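Side-chain contacts in uncharacterized protein (Legionella pneumophila subsp. pneumophila str. Philadelphia 1, PDB 4EZI), which is of unknown function but has an alpha/beta hydrolase fold and may act as a lipase-like serine hydrolase: residues R217-L222 and L273-P278; S234-F239 and E293-N298; T127-P130 and T136-S139. One frame throughout, in Å; residues are numbered along the deposited sequence. Where two conformers were deposited one is given.

Contact 1: R217-L222 and L273-P278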
ATOM      1  N   ARG A 217     -14.998  -8.690  -1.326  1.00  7.92           N
ATOM      2  CA  ARG A 217     -13.684  -9.203  -0.924  1.00  6.90           C
ATOM      3  C   ARG A 217     -13.508  -9.267   0.587  1.00  7.34           C
ATOM      4  O   ARG A 217     -12.440  -9.611   1.071  1.00  7.31           O
ATOM      5  CB  ARG A 217     -12.613  -8.305  -1.558  1.00  7.46           C
ATOM      6  CG  ARG A 217     -12.510  -8.487  -3.099  1.00  8.13           C
ATOM      7  CD  ARG A 217     -11.955  -7.268  -3.793  1.00  8.47           C
ATOM      8  NE  ARG A 217     -12.867  -6.137  -3.769  1.00  8.91           N
ATOM      9  CZ  ARG A 217     -13.806  -5.913  -4.665  1.00  9.82           C
ATOM     10  NH1 ARG A 217     -13.951  -6.694  -5.718  1.00 11.06           N
ATOM     11  NH2 ARG A 217     -14.603  -4.862  -4.497  1.00 11.06           N
ATOM     12  N   ALA A 218     -14.552  -8.918   1.336  1.00  6.71           N
ATOM     13  CA  ALA A 218     -14.444  -8.759   2.794  1.00  6.58           C
ATOM     14  C   ALA A 218     -13.976 -10.005   3.501  1.00  5.94           C
ATOM     15  O   ALA A 218     -13.078  -9.949   4.328  1.00  6.69           O
ATOM     16  CB  ALA A 218     -15.800  -8.332   3.363  1.00  7.70           C
ATOM     17  N   THR A 219     -14.564 -11.153   3.169  1.00  6.52           N
ATOM     18  CA  THR A 219     -14.171 -12.371   3.850  1.00  6.50           C
ATOM     19  C   THR A 219     -12.691 -12.673   3.608  1.00  6.13           C
ATOM     20  O   THR A 219     -11.968 -13.075   4.523  1.00  6.84           O
ATOM     21  CB  THR A 219     -15.030 -13.551   3.403  1.00  6.67           C
ATOM     22  OG1 THR A 219     -16.395 -13.184   3.617  1.00  7.61           O
ATOM     23  CG2 THR A 219     -14.701 -14.813   4.210  1.00  7.74           C
ATOM     24  N   ALA A 220     -12.245 -12.521   2.361  1.00  6.54           N
ATOM     25  CA  ALA A 220     -10.835 -12.744   2.031  1.00  6.84           C
ATOM     26  C   ALA A 220      -9.930 -11.809   2.820  1.00  6.43           C
ATOM     27  O   ALA A 220      -8.893 -12.228   3.333  1.00  6.76           O
ATOM     28  CB  ALA A 220     -10.600 -12.624   0.534  1.00  8.24           C
ATOM     29  N   TYR A 221     -10.268 -10.520   2.898  1.00  6.50           N
ATOM     30  CA  TYR A 221      -9.456  -9.591   3.657  1.00  6.83           C
ATOM     31  C   TYR A 221      -9.348 -10.035   5.125  1.00  6.15           C
ATOM     32  O   TYR A 221      -8.286  -9.966   5.743  1.00  6.84           O
ATOM     33  CB  TYR A 221     -10.048  -8.186   3.623  1.00  6.82           C
ATOM     34  CG  TYR A 221     -10.129  -7.472   2.296  1.00  6.92           C
ATOM     35  CD1 TYR A 221      -9.142  -7.598   1.339  1.00  7.71           C
ATOM     36  CD2 TYR A 221     -11.164  -6.608   2.041  1.00  7.73           C
ATOM     37  CE1 TYR A 221      -9.184  -6.858   0.155  1.00  8.53           C
ATOM     38  CE2 TYR A 221     -11.227  -5.869   0.867  1.00  7.93           C
ATOM     39  CZ  TYR A 221     -10.227  -6.019  -0.087  1.00  7.92           C
ATOM     40  OH  TYR A 221     -10.268  -5.284  -1.246  1.00  8.96           O
ATOM     41  N   LEU A 222     -10.478 -10.387   5.727  1.00  5.96           N
ATOM     42  CA  LEU A 222     -10.489 -10.738   7.148  1.00  6.66           C
ATOM     43  C   LEU A 222      -9.763 -12.040   7.403  1.00  6.54           C
ATOM     44  O   LEU A 222      -9.067 -12.176   8.411  1.00  6.95           O
ATOM     45  CB  LEU A 222     -11.924 -10.793   7.690  1.00  7.70           C
ATOM     46  CG  LEU A 222     -12.599  -9.421   7.757  1.00  7.77           C
ATOM     47  CD1 LEU A 222     -14.088  -9.598   8.034  1.00 13.21           C
ATOM     48  CD2 LEU A 222     -11.969  -8.501   8.787  1.00 16.29           C
ATOM     49  N   LEU A 273     -18.948 -13.662   8.642  1.00  8.71           N
ATOM     50  CA  LEU A 273     -19.252 -14.290   9.917  1.00  8.86           C
ATOM     51  C   LEU A 273     -19.172 -15.807   9.835  1.00  8.30           C
ATOM     52  O   LEU A 273     -18.901 -16.464  10.844  1.00 10.19           O
ATOM     53  CB  LEU A 273     -20.620 -13.858  10.438  1.00  9.89           C
ATOM     54  CG  LEU A 273     -20.741 -12.360  10.732  1.00 12.64           C
ATOM     55  CD1 LEU A 273     -22.146 -11.999  11.185  1.00 15.58           C
ATOM     56  CD2 LEU A 273     -19.733 -11.897  11.755  1.00 16.80           C
ATOM     57  N   LEU A 274     -19.364 -16.383   8.643  1.00  8.84           N
ATOM     58  CA  LEU A 274     -19.370 -17.850   8.489  1.00  9.20           C
ATOM     59  C   LEU A 274     -17.968 -18.446   8.648  1.00  9.14           C
ATOM     60  O   LEU A 274     -17.864 -19.646   8.931  1.00 10.09           O
ATOM     61  CB  LEU A 274     -19.984 -18.248   7.146  1.00 10.16           C
ATOM     62  CG  LEU A 274     -21.487 -18.045   7.028  1.00 13.10           C
ATOM     63  CD1 LEU A 274     -21.912 -18.202   5.584  1.00 16.92           C
ATOM     64  CD2 LEU A 274     -22.223 -19.009   7.962  1.00 19.40           C
ATOM     65  N   ILE A 275     -16.902 -17.656   8.519  1.00  7.43           N
ATOM     66  CA  ILE A 275     -15.553 -18.222   8.704  1.00  7.77           C
ATOM     67  C   ILE A 275     -15.068 -18.167  10.143  1.00  6.98           C
ATOM     68  O   ILE A 275     -14.026 -18.729  10.447  1.00  7.74           O
ATOM     69  CB  ILE A 275     -14.487 -17.632   7.759  1.00  7.65           C
ATOM     70  CG1 ILE A 275     -14.103 -16.186   8.115  1.00  7.32           C
ATOM     71  CG2 ILE A 275     -14.934 -17.844   6.292  1.00  8.85           C
ATOM     72  CD1 ILE A 275     -12.827 -15.713   7.415  1.00  8.85           C
ATOM     73  N   PHE A 276     -15.807 -17.490  11.027  1.00  6.69           N
ATOM     74  CA  PHE A 276     -15.335 -17.273  12.393  1.00  6.97           C
ATOM     75  C   PHE A 276     -16.158 -18.023  13.403  1.00  6.93           C
ATOM     76  O   PHE A 276     -17.362 -18.194  13.256  1.00  8.24           O
ATOM     77  CB  PHE A 276     -15.408 -15.775  12.758  1.00  8.00           C
ATOM     78  CG  PHE A 276     -14.439 -14.918  11.984  1.00  7.59           C
ATOM     79  CD1 PHE A 276     -13.089 -15.036  12.202  1.00  9.32           C
ATOM     80  CD2 PHE A 276     -14.891 -14.013  11.022  1.00  7.77           C
ATOM     81  CE1 PHE A 276     -12.186 -14.276  11.490  1.00  8.43           C
ATOM     82  CE2 PHE A 276     -13.997 -13.269  10.305  1.00  9.94           C
ATOM     83  CZ  PHE A 276     -12.645 -13.377  10.529  1.00  9.65           C
ATOM     84  N   GLN A 277     -15.524 -18.390  14.507  1.00  7.24           N
ATOM     85  CA  GLN A 277     -16.296 -18.770  15.688  1.00  7.61           C
ATOM     86  C   GLN A 277     -17.103 -17.552  16.151  1.00  8.76           C
ATOM     87  O   GLN A 277     -16.578 -16.460  16.196  1.00  8.77           O
ATOM     88  CB  GLN A 277     -15.396 -19.235  16.816  1.00  8.42           C
ATOM     89  CG  GLN A 277     -14.873 -20.657  16.606  1.00 10.05           C
ATOM     90  CD  GLN A 277     -16.018 -21.702  16.570  1.00  9.10           C
ATOM     91  OE1 GLN A 277     -17.095 -21.441  17.125  1.00 13.94           O
ATOM     92  NE2 GLN A 277     -15.793 -22.845  15.940  1.00 12.08           N
ATOM     93  N   PRO A 278     -18.383 -17.739  16.520  1.00 10.34           N
ATOM     94  CA  PRO A 278     -19.173 -16.573  16.924  1.00 12.20           C
ATOM     95  C   PRO A 278     -18.633 -15.796  18.127  1.00 11.00           C
ATOM     96  O   PRO A 278     -18.721 -14.583  18.153  1.00 12.73           O
ATOM     97  CB  PRO A 278     -20.545 -17.172  17.230  1.00 14.34           C
ATOM     98  CG  PRO A 278     -20.649 -18.340  16.370  1.00 16.62           C
ATOM     99  CD  PRO A 278     -19.242 -18.904  16.267  1.00 12.26           C
TER
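T219 and I275 make the closest approach between the first turn of helix 218-233 and the 3-10 turn that precedes helix 278-285, both in the mainly helical insertion between strands 193-197 and 310-314 of the alpha/beta hydrolase fold. The side chains meet through methyl groups. The methyl CG2 of T219 lies 3.7 Å from CG2 of I275 and 3.8 Å from CD1 of the same residue, so that one threonine methyl is held against the methyl ends of both isoleucine branches. The two side chains run past one another in opposite directions rather than meeting end to end. In I275 the CG1 branch sits between the backbone N and the carbonyl carbon (chi1 72°), and the extended chain beyond it brings CD1 to 4.0 Å from the carbonyl O of T219.

The second apolar pair involves an aromatic ring. F276 directs the edge of its ring at L222, with CZ 3.9 Å from CB of L222, which lies close to the ring plane. One face of the same ring is covered from within its own segment by CG1 of I275, 3.6 Å above the plane and offset toward the rim.

No hydrogen bond crosses the contact; the polar end of T219 turns to an outside partner, OG1 hydrogen-bonding the carbonyl O of P269. M207, V210 and M211 of helix 203-212 pack on L222, whose side chain is also about 4 Å from a bound PEG, while Y247 and I251 of helix 247-254 touch I275.

With all four touching residues buried and no salt bridge between the segments, cohesion here rests on shape and dispersion; the threonine divides its roles, a methyl for the apolar seam and a hydroxyl for the loop that leads into 273-278.

Contact 2: S234-F239 and E293-N298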
ATOM      1  N   SER A 234       0.379 -14.319  17.678  1.00 10.76           N
ATOM      2  CA  SER A 234      -0.269 -15.261  18.584  0.50 12.43           C
ATOM      3  C   SER A 234      -1.060 -14.573  19.702  1.00 11.51           C
ATOM      4  O   SER A 234      -0.992 -14.955  20.879  1.00 12.71           O
ATOM      5  CB  SER A 234       0.742 -16.253  19.160  0.50 14.27           C
ATOM      6  OG  SER A 234       0.050 -17.365  19.692  0.50 17.93           O
ATOM      7  N   TYR A 235      -1.870 -13.593  19.328  1.00  9.58           N
ATOM      8  CA  TYR A 235      -2.690 -12.891  20.309  1.00 10.32           C
ATOM      9  C   TYR A 235      -3.837 -13.747  20.847  1.00 11.11           C
ATOM     10  O   TYR A 235      -4.358 -13.459  21.926  1.00 12.90           O
ATOM     11  CB  TYR A 235      -3.257 -11.582  19.742  1.00 11.11           C
ATOM     12  CG  TYR A 235      -2.245 -10.502  19.430  1.00 11.18           C
ATOM     13  CD1 TYR A 235      -1.164 -10.226  20.287  1.00 11.96           C
ATOM     14  CD2 TYR A 235      -2.363  -9.736  18.278  1.00 11.70           C
ATOM     15  CE1 TYR A 235      -0.253  -9.193  20.007  1.00 12.72           C
ATOM     16  CE2 TYR A 235      -1.449  -8.721  17.976  1.00 12.66           C
ATOM     17  CZ  TYR A 235      -0.393  -8.471  18.841  1.00 11.71           C
ATOM     18  OH  TYR A 235       0.520  -7.492  18.559  1.00 14.71           O
ATOM     19  N   TRP A 236      -4.231 -14.776  20.104  1.00  9.04           N
ATOM     20  CA  TRP A 236      -5.289 -15.687  20.514  1.00  9.67           C
ATOM     21  C   TRP A 236      -4.690 -17.062  20.840  1.00 10.60           C
ATOM     22  O   TRP A 236      -3.497 -17.297  20.630  1.00 10.72           O
ATOM     23  CB  TRP A 236      -6.397 -15.769  19.436  1.00  9.20           C
ATOM     24  CG  TRP A 236      -7.057 -14.425  19.269  1.00  9.33           C
ATOM     25  CD1 TRP A 236      -8.109 -13.943  20.018  1.00 10.86           C
ATOM     26  CD2 TRP A 236      -6.687 -13.367  18.378  1.00  7.89           C
ATOM     27  NE1 TRP A 236      -8.405 -12.661  19.646  1.00 10.93           N
ATOM     28  CE2 TRP A 236      -7.551 -12.283  18.642  1.00  9.34           C
ATOM     29  CE3 TRP A 236      -5.718 -13.232  17.374  1.00  8.36           C
ATOM     30  CZ2 TRP A 236      -7.482 -11.084  17.926  1.00 10.05           C
ATOM     31  CZ3 TRP A 236      -5.666 -12.056  16.660  1.00  8.58           C
ATOM     32  CH2 TRP A 236      -6.534 -10.995  16.946  1.00  9.52           C
ATOM     33  N   SER A 237      -5.511 -17.966  21.367  1.00 10.04           N
ATOM     34  CA  SER A 237      -4.992 -19.248  21.845  1.00 11.19           C
ATOM     35  C   SER A 237      -4.509 -20.117  20.698  1.00 11.87           C
ATOM     36  O   SER A 237      -3.600 -20.903  20.858  1.00 15.20           O
ATOM     37  CB  SER A 237      -6.024 -19.982  22.688  1.00 11.10           C
ATOM     38  OG  SER A 237      -7.237 -20.170  21.981  1.00 11.67           O
ATOM     39  N   GLY A 238      -5.159 -19.996  19.544  1.00 10.77           N
ATOM     40  CA  GLY A 238      -4.818 -20.751  18.363  1.00 11.32           C
ATOM     41  C   GLY A 238      -5.776 -20.383  17.241  1.00  9.00           C
ATOM     42  O   GLY A 238      -6.709 -19.608  17.435  1.00 10.62           O
ATOM     43  N   PHE A 239      -5.563 -20.991  16.082  1.00  8.96           N
ATOM     44  CA  PHE A 239      -6.360 -20.680  14.934  1.00  8.24           C
ATOM     45  C   PHE A 239      -7.805 -21.135  15.091  1.00  7.96           C
ATOM     46  O   PHE A 239      -8.679 -20.599  14.412  1.00  9.34           O
ATOM     47  CB  PHE A 239      -5.748 -21.266  13.660  1.00  8.85           C
ATOM     48  CG  PHE A 239      -4.410 -20.663  13.290  1.00  8.87           C
ATOM     49  CD1 PHE A 239      -4.317 -19.389  12.786  1.00  9.09           C
ATOM     50  CD2 PHE A 239      -3.250 -21.383  13.442  1.00 12.11           C
ATOM     51  CE1 PHE A 239      -3.100 -18.843  12.454  1.00 10.25           C
ATOM     52  CE2 PHE A 239      -2.011 -20.841  13.090  1.00 12.88           C
ATOM     53  CZ  PHE A 239      -1.942 -19.578  12.610  1.00 11.29           C
ATOM     54  N   GLU A 293      -6.986  -3.422  22.788  1.00 12.14           N
ATOM     55  CA  GLU A 293      -6.053  -2.305  22.892  1.00 12.02           C
ATOM     56  C   GLU A 293      -4.845  -2.416  21.942  1.00 11.95           C
ATOM     57  O   GLU A 293      -4.502  -1.456  21.253  1.00 12.30           O
ATOM     58  CB  GLU A 293      -5.663  -2.055  24.341  1.00 15.51           C
ATOM     59  CG  GLU A 293      -6.838  -1.507  25.199  1.00 23.15           C
ATOM     60  CD  GLU A 293      -7.615  -0.341  24.553  1.00 32.53           C
ATOM     61  OE1 GLU A 293      -6.977   0.605  24.035  1.00 34.79           O
ATOM     62  OE2 GLU A 293      -8.873  -0.372  24.555  1.00 36.72           O
ATOM     63  N   ILE A 294      -4.240  -3.594  21.848  1.00 11.76           N
ATOM     64  CA  ILE A 294      -3.118  -3.799  20.941  0.50 12.37           C
ATOM     65  C   ILE A 294      -3.566  -3.745  19.465  1.00 11.24           C
ATOM     66  O   ILE A 294      -2.805  -3.299  18.588  1.00 11.14           O
ATOM     67  CB  ILE A 294      -2.349  -5.109  21.300  0.50 14.34           C
ATOM     68  CG1 ILE A 294      -0.961  -5.142  20.642  0.50 16.92           C
ATOM     69  CG2 ILE A 294      -3.173  -6.338  20.979  0.50 14.77           C
ATOM     70  CD1 ILE A 294      -0.021  -4.051  21.159  0.50 19.66           C
ATOM     71  N   LEU A 295      -4.790  -4.186  19.186  1.00 10.41           N
ATOM     72  CA  LEU A 295      -5.357  -4.107  17.847  1.00  9.60           C
ATOM     73  C   LEU A 295      -5.528  -2.652  17.423  1.00  8.88           C
ATOM     74  O   LEU A 295      -5.249  -2.289  16.272  1.00 10.00           O
ATOM     75  CB  LEU A 295      -6.668  -4.876  17.763  1.00 10.09           C
ATOM     76  CG  LEU A 295      -6.511  -6.394  17.885  1.00 11.12           C
ATOM     77  CD1 LEU A 295      -7.829  -7.112  18.173  1.00 12.55           C
ATOM     78  CD2 LEU A 295      -5.867  -6.969  16.636  1.00 14.99           C
ATOM     79  N   LYS A 296      -6.014  -1.809  18.337  1.00 10.63           N
ATOM     80  CA  LYS A 296      -6.119  -0.374  18.080  1.00  9.60           C
ATOM     81  C   LYS A 296      -4.766   0.278  17.838  1.00  9.52           C
ATOM     82  O   LYS A 296      -4.637   1.124  16.957  1.00 11.18           O
ATOM     83  CB  LYS A 296      -6.862   0.341  19.211  1.00 11.39           C
ATOM     84  CG  LYS A 296      -8.332   0.015  19.221  1.00 12.81           C
ATOM     85  CD  LYS A 296      -9.049   0.435  20.528  1.00 16.49           C
ATOM     86  CE  LYS A 296      -8.995   1.893  20.814  1.00 23.11           C
ATOM     87  NZ  LYS A 296      -9.725   2.147  22.104  1.00 27.39           N
ATOM     88  N   ILE A 297      -3.760  -0.113  18.613  1.00 10.44           N
ATOM     89  CA  ILE A 297      -2.415   0.413  18.394  1.00 10.55           C
ATOM     90  C   ILE A 297      -1.916   0.054  16.992  1.00 10.66           C
ATOM     91  O   ILE A 297      -1.343   0.897  16.302  1.00 12.10           O
ATOM     92  CB  ILE A 297      -1.407  -0.010  19.480  0.50 12.17           C
ATOM     93  CG1 ILE A 297      -1.851   0.523  20.850  0.50 14.38           C
ATOM     94  CG2 ILE A 297      -0.011   0.544  19.152  0.50 12.54           C
ATOM     95  CD1 ILE A 297      -1.909   2.046  20.961  0.50 19.11           C
ATOM     96  N   ASN A 298      -2.104  -1.192  16.560  1.00  9.87           N
ATOM     97  CA  ASN A 298      -1.711  -1.539  15.207  1.00  9.06           C
ATOM     98  C   ASN A 298      -2.437  -0.716  14.156  1.00  8.94           C
ATOM     99  O   ASN A 298      -1.823  -0.265  13.193  1.00 10.67           O
ATOM    100  CB  ASN A 298      -1.924  -3.023  14.951  1.00  8.83           C
ATOM    101  CG  ASN A 298      -1.618  -3.393  13.513  1.00  9.49           C
ATOM    102  OD1 ASN A 298      -0.464  -3.284  13.072  1.00  9.68           O
ATOM    103  ND2 ASN A 298      -2.649  -3.767  12.758  1.00  9.41           N
TER
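Y235 presents a ring face to I294, whose methyl CG2, in the conformer given here, one of two modelled, stands almost over the ring centre in a CH-pi contact, 4.1 Å from the centroid and only 9° off the normal. In the same conformer the other branch of the isoleucine reaches farther along the ring: CG1 is 3.8 Å from CZ of Y235 and 3.5 Å from its OH, a van der Waals approach to the phenol end. The two side chains cross at about a right angle. CG1 of this conformer is anti to the backbone N (chi1 -164°), with CG2 between N and the carbonyl carbon.

W236 and L295 form the more buried half. They approach from opposite directions, and the benzo edge of the indole receives both leucine methyls, CD1 lying 4.0 Å from CZ2 and CD2 4.1 Å from CH2. CB of Y235 lies 3.8 Å above one face of this indole, toward its rim. NE1 of W236 hydrogen-bonds OD2 of D289, a loop residue that L295 also touches, while F280 meets the indole edge-to-face.

The contact joins the loop following helix 218-233 to helix 292-299. L229 of helix 218-233 touches both Y235 and L295, W203 of helix 203-212 packs on L295, and the surroundings are helices and connecting loops, within the mainly helical region between strands 193-197 and 310-314.

Contact 3: T127-P130 and T136-S139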
ATOM      1  N   THR A 127       7.297 -16.640   4.934  1.00 11.07           N
ATOM      2  CA  THR A 127       6.333 -17.450   4.208  1.00 11.61           C
ATOM      3  C   THR A 127       4.968 -16.789   4.024  1.00 11.65           C
ATOM      4  O   THR A 127       4.194 -17.230   3.214  1.00 14.54           O
ATOM      5  CB  THR A 127       6.150 -18.828   4.865  1.00 14.54           C
ATOM      6  OG1 THR A 127       5.698 -18.648   6.199  1.00 19.82           O
ATOM      7  CG2 THR A 127       7.463 -19.600   4.856  1.00 16.17           C
ATOM      8  N   LEU A 128       4.700 -15.734   4.781  1.00  9.32           N
ATOM      9  CA  LEU A 128       3.364 -15.119   4.821  1.00  8.28           C
ATOM     10  C   LEU A 128       3.524 -13.614   4.944  1.00  6.89           C
ATOM     11  O   LEU A 128       4.310 -13.125   5.743  1.00  8.15           O
ATOM     12  CB  LEU A 128       2.592 -15.644   6.039  1.00  8.54           C
ATOM     13  CG  LEU A 128       1.163 -15.161   6.195  1.00  8.29           C
ATOM     14  CD1 LEU A 128       0.294 -15.533   5.001  1.00  9.63           C
ATOM     15  CD2 LEU A 128       0.613 -15.768   7.495  1.00 10.41           C
ATOM     16  N   HIS A 129       2.780 -12.857   4.148  1.00  7.21           N
ATOM     17  CA  HIS A 129       2.786 -11.411   4.284  1.00  6.81           C
ATOM     18  C   HIS A 129       2.164 -10.996   5.616  1.00  6.79           C
ATOM     19  O   HIS A 129       1.078 -11.454   5.923  1.00  7.17           O
ATOM     20  CB  HIS A 129       1.961 -10.842   3.121  1.00  7.22           C
ATOM     21  CG  HIS A 129       1.756  -9.371   3.176  1.00  7.09           C
ATOM     22  ND1 HIS A 129       2.785  -8.464   3.273  1.00  7.37           N
ATOM     23  CD2 HIS A 129       0.606  -8.646   3.222  1.00  6.67           C
ATOM     24  CE1 HIS A 129       2.266  -7.244   3.379  1.00  7.49           C
ATOM     25  NE2 HIS A 129       0.947  -7.322   3.333  1.00  6.95           N
ATOM     26  N   PRO A 130       2.841 -10.103   6.387  1.00  7.39           N
ATOM     27  CA  PRO A 130       2.224  -9.492   7.583  1.00  7.28           C
ATOM     28  C   PRO A 130       1.260  -8.391   7.137  1.00  7.77           C
ATOM     29  O   PRO A 130       1.649  -7.279   6.812  1.00  9.21           O
ATOM     30  CB  PRO A 130       3.435  -8.945   8.373  1.00  8.18           C
ATOM     31  CG  PRO A 130       4.653  -9.504   7.669  1.00  7.60           C
ATOM     32  CD  PRO A 130       4.242  -9.682   6.251  1.00  8.42           C
ATOM     33  N   THR A 136       5.791  -3.156  10.276  1.00  7.75           N
ATOM     34  CA  THR A 136       6.597  -3.654   9.182  1.00  8.20           C
ATOM     35  C   THR A 136       6.169  -3.102   7.824  1.00  7.57           C
ATOM     36  O   THR A 136       7.015  -3.006   6.938  1.00  8.59           O
ATOM     37  CB  THR A 136       6.715  -5.182   9.150  1.00  8.97           C
ATOM     38  OG1 THR A 136       5.413  -5.763   9.142  1.00  9.62           O
ATOM     39  CG2 THR A 136       7.552  -5.719  10.312  1.00 10.30           C
ATOM     40  N   LEU A 137       4.912  -2.745   7.618  1.00  7.09           N
ATOM     41  CA  LEU A 137       4.582  -2.038   6.379  1.00  7.25           C
ATOM     42  C   LEU A 137       5.379  -0.727   6.320  1.00  8.22           C
ATOM     43  O   LEU A 137       5.948  -0.363   5.295  1.00  8.42           O
ATOM     44  CB  LEU A 137       3.091  -1.786   6.254  1.00  7.54           C
ATOM     45  CG  LEU A 137       2.231  -2.999   5.893  1.00  7.54           C
ATOM     46  CD1 LEU A 137       0.747  -2.679   5.986  1.00  8.53           C
ATOM     47  CD2 LEU A 137       2.589  -3.578   4.508  1.00  8.32           C
ATOM     48  N   ALA A 138       5.476  -0.038   7.451  1.00  7.83           N
ATOM     49  CA  ALA A 138       6.213   1.229   7.501  1.00  8.06           C
ATOM     50  C   ALA A 138       7.710   0.992   7.297  1.00  7.90           C
ATOM     51  O   ALA A 138       8.347   1.615   6.435  1.00  9.23           O
ATOM     52  CB  ALA A 138       5.946   1.943   8.844  1.00  9.05           C
ATOM     53  N   SER A 139       8.306   0.091   8.073  1.00  8.58           N
ATOM     54  CA  SER A 139       9.746  -0.073   7.997  1.00  9.03           C
ATOM     55  C   SER A 139      10.179  -0.679   6.668  1.00  9.12           C
ATOM     56  O   SER A 139      11.184  -0.256   6.089  1.00  9.13           O
ATOM     57  CB  SER A 139      10.266  -0.939   9.169  1.00  9.86           C
ATOM     58  OG  SER A 139       9.632  -2.193   9.242  1.00 10.06           O
TER
HETATM   59  O   HOH W   1       4.255  -6.055   6.597  1.00  9.48           O
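H129 and L137 touch at the edge of the imidazole, where CE1 lies 3.8 Å from the leucine methyl CD2, close to the ring plane. Beside them, P130 and T136 cross at about a right angle, with CB of P130 3.8 Å from OG1 of T136. A water joins this second pair: it donates to the carbonyl O of P130 at 2.9 Å and lies 2.8 Å from OG1 of T136. The threonine hydroxyl is turned to the water by a chi1 of 55°, between its backbone N and carbonyl carbon.

In the next shell, both imidazole nitrogens are held, ND1 of H129 by the carbonyl O of L119 and NE2 by OE2 of E170, which fixes the ring's rotation and so the placing of CE1. The contact joins the loop after strand 112-116 to the start of helix 134-154. E170 follows S169 of a putative, unconfirmed nucleophile elbow, which L137 lies near without touching.

No direct hydrogen bond spans the segments, so their polar link is the bridging water, set among buried residues, which donates to the proline carbonyl; with both nitrogens of H129 hydrogen-bonded to other partners, the ring turns its CE1 carbon to the leucine methyl.

How the contacts relate
Along the chain contact 3 comes first, closing before the other two open; the segments of contacts 1 and 2 then alternate, though the contacts do not touch. Helix 218-233 connects them all: its start belongs to contact 1, the loop leaving its end to contact 2, and its side chains pack on the 127-130 loop of contact 3. Centres of contacts 1 and 2 are about 16 Å apart, as are those of 2 and 3; those of 1 and 3 are about 21 Å apart. Contacts 1 and 2 lie in the helical insertion between strands 193-197 and 310-314. Helix 218-233 thus ties this insertion to the core near contact 3 and a putative nucleophile elbow, possibly the active site.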